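Local coordinates for aldehyde dehydrogenase (Anabaena variabilis, PDB 4H7N), which probably catalyses the NAD+-dependent oxidation of aldehydes to the corresponding carboxylic acids, at residues A[234-239]-A[269-274]; A[349-354]-A[367-372]. All coordinates share one frame; numbering follows the deposited sequence.

Interaction 1: residues A[234-239]-A[269-274]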
loop_
_atom_site.group_PDB
_atom_site.type_symbol
_atom_site.label_atom_id
_atom_site.label_comp_id
_atom_site.label_asym_id
_atom_site.label_seq_id
_atom_site.Cartn_x
_atom_site.Cartn_y
_atom_site.Cartn_z
ATOM N N GLY A 234 1.654 -6.731 15.718
ATOM C CA GLY A 234 1.375 -6.896 17.120
ATOM C C GLY A 234 0.589 -5.719 17.647
ATOM O O GLY A 234 0.219 -4.773 16.923
ATOM N N GLY A 235 0.261 -5.853 18.909
ATOM C CA GLY A 235 -0.690 -5.011 19.552
ATOM C C GLY A 235 -0.524 -5.010 21.063
ATOM O O GLY A 235 0.124 -5.884 21.642
ATOM N N LYS A 236 -1.129 -4.004 21.674
ATOM C CA LYS A 236 -1.334 -3.966 23.102
ATOM C C LYS A 236 -2.795 -3.552 23.323
ATOM O O LYS A 236 -3.129 -2.454 23.833
ATOM C CB LYS A 236 -0.340 -2.980 23.733
ATOM C CG LYS A 236 -0.215 -3.098 25.226
ATOM C CD LYS A 236 0.731 -4.191 25.643
ATOM C CE LYS A 236 0.850 -4.300 27.171
ATOM N NZ LYS A 236 1.379 -5.627 27.555
ATOM N N ASP A 237 -3.688 -4.426 22.906
ATOM C CA ASP A 237 -5.078 -4.034 22.818
ATOM C C ASP A 237 -5.707 -3.739 24.197
ATOM O O ASP A 237 -5.605 -4.566 25.113
ATOM C CB ASP A 237 -5.891 -5.077 22.081
ATOM C CG ASP A 237 -5.550 -5.191 20.562
ATOM O OD1 ASP A 237 -4.603 -4.527 19.985
ATOM O OD2 ASP A 237 -6.259 -6.026 19.916
ATOM N N PRO A 238 -6.299 -2.535 24.368
ATOM C CA PRO A 238 -6.998 -2.202 25.612
ATOM C C PRO A 238 -8.489 -2.542 25.598
ATOM O O PRO A 238 -9.122 -2.516 24.543
ATOM C CB PRO A 238 -6.818 -0.746 25.695
ATOM C CG PRO A 238 -6.810 -0.288 24.267
ATOM C CD PRO A 238 -6.224 -1.404 23.467
ATOM N N ALA A 239 -9.025 -2.843 26.764
ATOM C CA ALA A 239 -10.478 -2.888 26.986
ATOM C C ALA A 239 -10.823 -1.820 28.002
ATOM O O ALA A 239 -10.130 -1.676 29.029
ATOM C CB ALA A 239 -10.897 -4.288 27.488
ATOM N N ILE A 269 -6.346 -9.089 24.581
ATOM C CA ILE A 269 -6.557 -7.949 25.467
ATOM C C ILE A 269 -5.383 -7.957 26.484
ATOM O O ILE A 269 -5.218 -8.928 27.230
ATOM C CB ILE A 269 -7.898 -8.015 26.216
ATOM C CG1 ILE A 269 -9.106 -7.989 25.269
ATOM C CG2 ILE A 269 -7.973 -6.879 27.250
ATOM C CD1 ILE A 269 -9.104 -6.807 24.288
ATOM N N GLU A 270 -4.590 -6.896 26.512
ATOM C CA GLU A 270 -3.428 -6.865 27.371
ATOM C C GLU A 270 -3.466 -5.746 28.416
ATOM O O GLU A 270 -2.569 -5.646 29.229
ATOM C CB GLU A 270 -2.188 -6.721 26.508
ATOM C CG GLU A 270 -1.850 -7.996 25.713
ATOM C CD GLU A 270 -0.355 -8.165 25.340
ATOM O OE1 GLU A 270 0.497 -7.390 25.822
ATOM O OE2 GLU A 270 -0.060 -9.086 24.526
ATOM N N ARG A 271 -4.477 -4.889 28.361
ATOM C CA ARG A 271 -4.655 -3.788 29.332
ATOM C C ARG A 271 -6.146 -3.568 29.541
ATOM O O ARG A 271 -6.876 -3.543 28.580
ATOM C CB ARG A 271 -4.132 -2.477 28.797
ATOM C CG ARG A 271 -2.756 -2.604 28.225
ATOM C CD ARG A 271 -2.267 -1.265 27.742
ATOM N NE ARG A 271 -2.631 -0.958 26.380
ATOM C CZ ARG A 271 -3.026 0.247 25.948
ATOM N NH1 ARG A 271 -3.272 1.248 26.793
ATOM N NH2 ARG A 271 -3.263 0.435 24.662
ATOM N N ILE A 272 -6.569 -3.385 30.782
ATOM C CA ILE A 272 -7.968 -3.296 31.125
ATOM C C ILE A 272 -8.201 -2.068 32.020
ATOM O O ILE A 272 -7.542 -1.931 33.077
ATOM C CB ILE A 272 -8.407 -4.574 31.845
ATOM C CG1 ILE A 272 -8.196 -5.796 30.939
ATOM C CG2 ILE A 272 -9.878 -4.481 32.166
ATOM C CD1 ILE A 272 -8.089 -7.098 31.748
ATOM N N TYR A 273 -9.065 -1.162 31.554
ATOM C CA TYR A 273 -9.392 0.073 32.256
ATOM C C TYR A 273 -10.847 0.005 32.689
ATOM O O TYR A 273 -11.711 -0.258 31.863
ATOM C CB TYR A 273 -9.137 1.274 31.337
ATOM C CG TYR A 273 -7.708 1.290 30.847
ATOM C CD1 TYR A 273 -6.687 1.775 31.648
ATOM C CD2 TYR A 273 -7.376 0.718 29.609
ATOM C CE1 TYR A 273 -5.363 1.700 31.248
ATOM C CE2 TYR A 273 -6.066 0.665 29.170
ATOM C CZ TYR A 273 -5.062 1.150 30.000
ATOM O OH TYR A 273 -3.791 1.097 29.539
ATOM N N VAL A 274 -11.132 0.234 33.981
ATOM C CA VAL A 274 -12.495 0.094 34.496
ATOM C C VAL A 274 -12.899 1.311 35.314
ATOM O O VAL A 274 -12.130 1.798 36.147
ATOM C CB VAL A 274 -12.616 -1.148 35.409
ATOM C CG1 VAL A 274 -14.072 -1.402 35.764
ATOM C CG2 VAL A 274 -12.032 -2.372 34.721
HETATM O O HOH W 1 -0.515 -7.565 29.507
#

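Interaction 2: residues A[349-354]-A[367-372]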
loop_
_atom_site.group_PDB
_atom_site.type_symbol
_atom_site.label_atom_id
_atom_site.label_comp_id
_atom_site.label_asym_id
_atom_site.label_seq_id
_atom_site.Cartn_x
_atom_site.Cartn_y
_atom_site.Cartn_z
ATOM N N THR A 349 -3.612 -14.627 34.965
ATOM C CA THR A 349 -3.064 -13.801 36.012
ATOM C C THR A 349 -3.778 -12.473 36.045
ATOM O O THR A 349 -3.748 -11.746 35.051
ATOM C CB THR A 349 -1.582 -13.586 35.737
ATOM O OG1 THR A 349 -0.920 -14.857 35.729
ATOM C CG2 THR A 349 -0.936 -12.693 36.737
ATOM N N VAL A 350 -4.453 -12.169 37.167
ATOM C CA VAL A 350 -5.072 -10.844 37.389
ATOM C C VAL A 350 -4.184 -10.049 38.337
ATOM O O VAL A 350 -3.864 -10.533 39.426
ATOM C CB VAL A 350 -6.484 -10.957 37.987
ATOM C CG1 VAL A 350 -7.096 -9.580 38.233
ATOM C CG2 VAL A 350 -7.369 -11.791 37.075
HETATM N N MSE A 351 -3.829 -8.829 37.934
HETATM C CA MSE A 351 -3.051 -7.929 38.764
HETATM C C MSE A 351 -3.696 -6.575 38.868
HETATM O O MSE A 351 -4.280 -6.064 37.908
HETATM C CB MSE A 351 -1.693 -7.639 38.167
HETATM C CG MSE A 351 -1.015 -8.765 37.439
HETATM SE SE MSE A 351 0.795 -8.160 36.809
HETATM C CE MSE A 351 0.513 -6.319 36.520
ATOM N N THR A 352 -3.533 -5.946 40.017
ATOM C CA THR A 352 -4.024 -4.578 40.248
ATOM C C THR A 352 -2.871 -3.752 40.864
ATOM O O THR A 352 -1.742 -4.246 41.024
ATOM C CB THR A 352 -5.298 -4.533 41.146
ATOM O OG1 THR A 352 -4.991 -4.987 42.463
ATOM C CG2 THR A 352 -6.469 -5.400 40.572
ATOM N N ASN A 353 -3.180 -2.512 41.213
ATOM C CA ASN A 353 -2.174 -1.516 41.560
ATOM C C ASN A 353 -1.125 -1.408 40.458
ATOM O O ASN A 353 0.056 -1.498 40.712
ATOM C CB ASN A 353 -1.518 -1.894 42.866
ATOM C CG ASN A 353 -1.007 -0.688 43.621
ATOM O OD1 ASN A 353 -1.743 0.270 43.840
ATOM N ND2 ASN A 353 0.262 -0.728 44.029
ATOM N N VAL A 354 -1.589 -1.287 39.214
ATOM C CA VAL A 354 -0.701 -1.273 38.027
ATOM C C VAL A 354 -0.763 0.102 37.385
ATOM O O VAL A 354 -1.672 0.900 37.683
ATOM C CB VAL A 354 -1.075 -2.345 37.000
ATOM C CG1 VAL A 354 -0.871 -3.733 37.572
ATOM C CG2 VAL A 354 -2.530 -2.202 36.540
ATOM N N GLY A 367 1.120 -12.970 26.725
ATOM C CA GLY A 367 0.877 -13.932 27.803
ATOM C C GLY A 367 -0.508 -13.755 28.403
ATOM O O GLY A 367 -1.263 -12.858 27.998
ATOM N N PRO A 368 -0.869 -14.596 29.399
ATOM C CA PRO A 368 -2.257 -14.591 29.867
ATOM C C PRO A 368 -2.428 -13.642 31.061
ATOM O O PRO A 368 -2.937 -14.029 32.122
ATOM C CB PRO A 368 -2.470 -16.045 30.273
ATOM C CG PRO A 368 -1.141 -16.451 30.839
ATOM C CD PRO A 368 -0.101 -15.685 30.019
ATOM N N ILE A 369 -2.017 -12.406 30.871
ATOM C CA ILE A 369 -1.934 -11.442 31.970
ATOM C C ILE A 369 -3.016 -10.382 31.840
ATOM O O ILE A 369 -3.243 -9.866 30.762
ATOM C CB ILE A 369 -0.593 -10.711 31.969
ATOM C CG1 ILE A 369 0.548 -11.706 31.848
ATOM C CG2 ILE A 369 -0.429 -9.913 33.253
ATOM C CD1 ILE A 369 0.508 -12.852 32.846
HETATM N N MSE A 370 -3.656 -10.054 32.963
HETATM C CA MSE A 370 -4.776 -9.139 32.979
HETATM C C MSE A 370 -4.455 -8.095 34.019
HETATM O O MSE A 370 -4.786 -8.282 35.201
HETATM C CB MSE A 370 -6.034 -9.912 33.335
HETATM C CG MSE A 370 -6.510 -10.768 32.174
HETATM SE SE MSE A 370 -7.923 -12.033 32.675
HETATM C CE MSE A 370 -6.874 -13.345 33.667
ATOM N N PRO A 371 -3.743 -7.040 33.632
ATOM C CA PRO A 371 -3.562 -5.892 34.527
ATOM C C PRO A 371 -4.767 -4.966 34.456
ATOM O O PRO A 371 -5.141 -4.517 33.359
ATOM C CB PRO A 371 -2.304 -5.196 33.952
ATOM C CG PRO A 371 -2.250 -5.603 32.513
ATOM C CD PRO A 371 -3.150 -6.797 32.308
ATOM N N VAL A 372 -5.341 -4.642 35.601
ATOM C CA VAL A 372 -6.570 -3.871 35.670
ATOM C C VAL A 372 -6.384 -2.552 36.395
ATOM O O VAL A 372 -5.997 -2.554 37.524
ATOM C CB VAL A 372 -7.659 -4.689 36.400
ATOM C CG1 VAL A 372 -9.000 -3.989 36.309
ATOM C CG2 VAL A 372 -7.765 -6.060 35.743
HETATM O O HOH W 2 -4.896 -1.099 39.550
#

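Interaction 1: residues A[234-239]-A[269-274]
The carbonyl oxygen of Lys236 is gripped side-on by Arg271, whose NE and NH2 each lie 3.0 Å from Lys236 O. The oxygen lies at the guanidinium edge, close to its plane, and Pro238 covers one face, its CB 3.8 Å above the guanidinium plane of Arg271. Arginine suits the place because it has further N-H groups: Arg271 NH1 reaches Tyr273 OH, 2.8 Å away, and Leu384 O, and Arg271 NH2 also serves Ala385 O. Tyr273 OH is also hydrogen-bonded to His356 NE2, and the ring turns its edge to Pro238 CB.

The lysine chain leaves anti to the backbone N (chi1 -166°) and bends at CG, crossing Glu270 at about a right angle. Lys236 NZ thus forms a 2.6 Å salt bridge with Glu270 OE1. Val360 O and Glu363 O also accept from NZ, and the carboxylate receives Thr365 N and Phe366 N. The strand pairing uses Asp237 O, Ala239 N and Ala239 O, so it needs no N-H from Pro238. The small methyl of Ala239 meets Ile269 CG2 and Ile254 of helix 247-259.

These parallel strands form a right-handed beta-alpha-beta crossover through helix 247-259, the first beginning just after Glu232, the predicted active-site residue.

Interaction 2: residues A[349-354]-A[367-372]
Met370, a selenomethionine here, reaches back toward Thr349 and Val350 on the adjacent parallel strand. Its CB lies 3.4 Å from Thr349 O, and CG is a little farther from the same oxygen. The chain bends at the CG-SE bond (chi3 -74°), bringing Met370 CE 3.7 Å from Thr349 N and 3.8 Å from Val350 CG2. Methionine, unbranched and flexible, can follow such a path.

The backbones are joined by hydrogen bonds from Thr349 N to Pro368 O, Met370 N to Thr349 O (2.7 Å), Met351 N to Met370 O (2.9 Å) and Val372 N to Met351 O. Pro371 fits because its ring nitrogen is turned from this ladder, and its CB meets Met351 CE and Val354 CG2.

On the face of Thr349 and Met351, Ile369 spreads two branches: CD1 touches Thr349 CB at 3.6 Å, and CG2 approaches Met351 SE at 4.1 Å. Cut back to an alanine, Ile369 would lose both, which would probably open a gap beside Thr349 CB and leave Met351 SE without this neighbour. Thr349 OG1 bonds to Arg347 O and Gly335 N.

Helices 247-259 and 279-292 pack on the face carrying Val350 and Met370, Val360 lies against Met351 and Ile369 on the other, and strand 330-333 runs antiparallel beside strand 349-352.

How the interactions relate
From the N terminus, the chain first passes through 234-239, leaves by helix 247-259 and returns at 269-274, where interaction 1 closes its loop. It then runs through helices 279-292 and 311-326 to strand 330-333 before reaching 349-354; a loop without helix or strand leads to 367-372, closing interaction 2. The two loops are in series and neither nest nor cross. They meet in space because strand 369-375 lies beside strand 269-275: Ile272 N probably bonds to Pro371 O, and Val274 packs on Val372. With that pairing between them, the two contacts account for four adjacent strands of one sheet, ordered 349-352, 369-375, 269-275, 237-241, with helix 247-259 against both contacts.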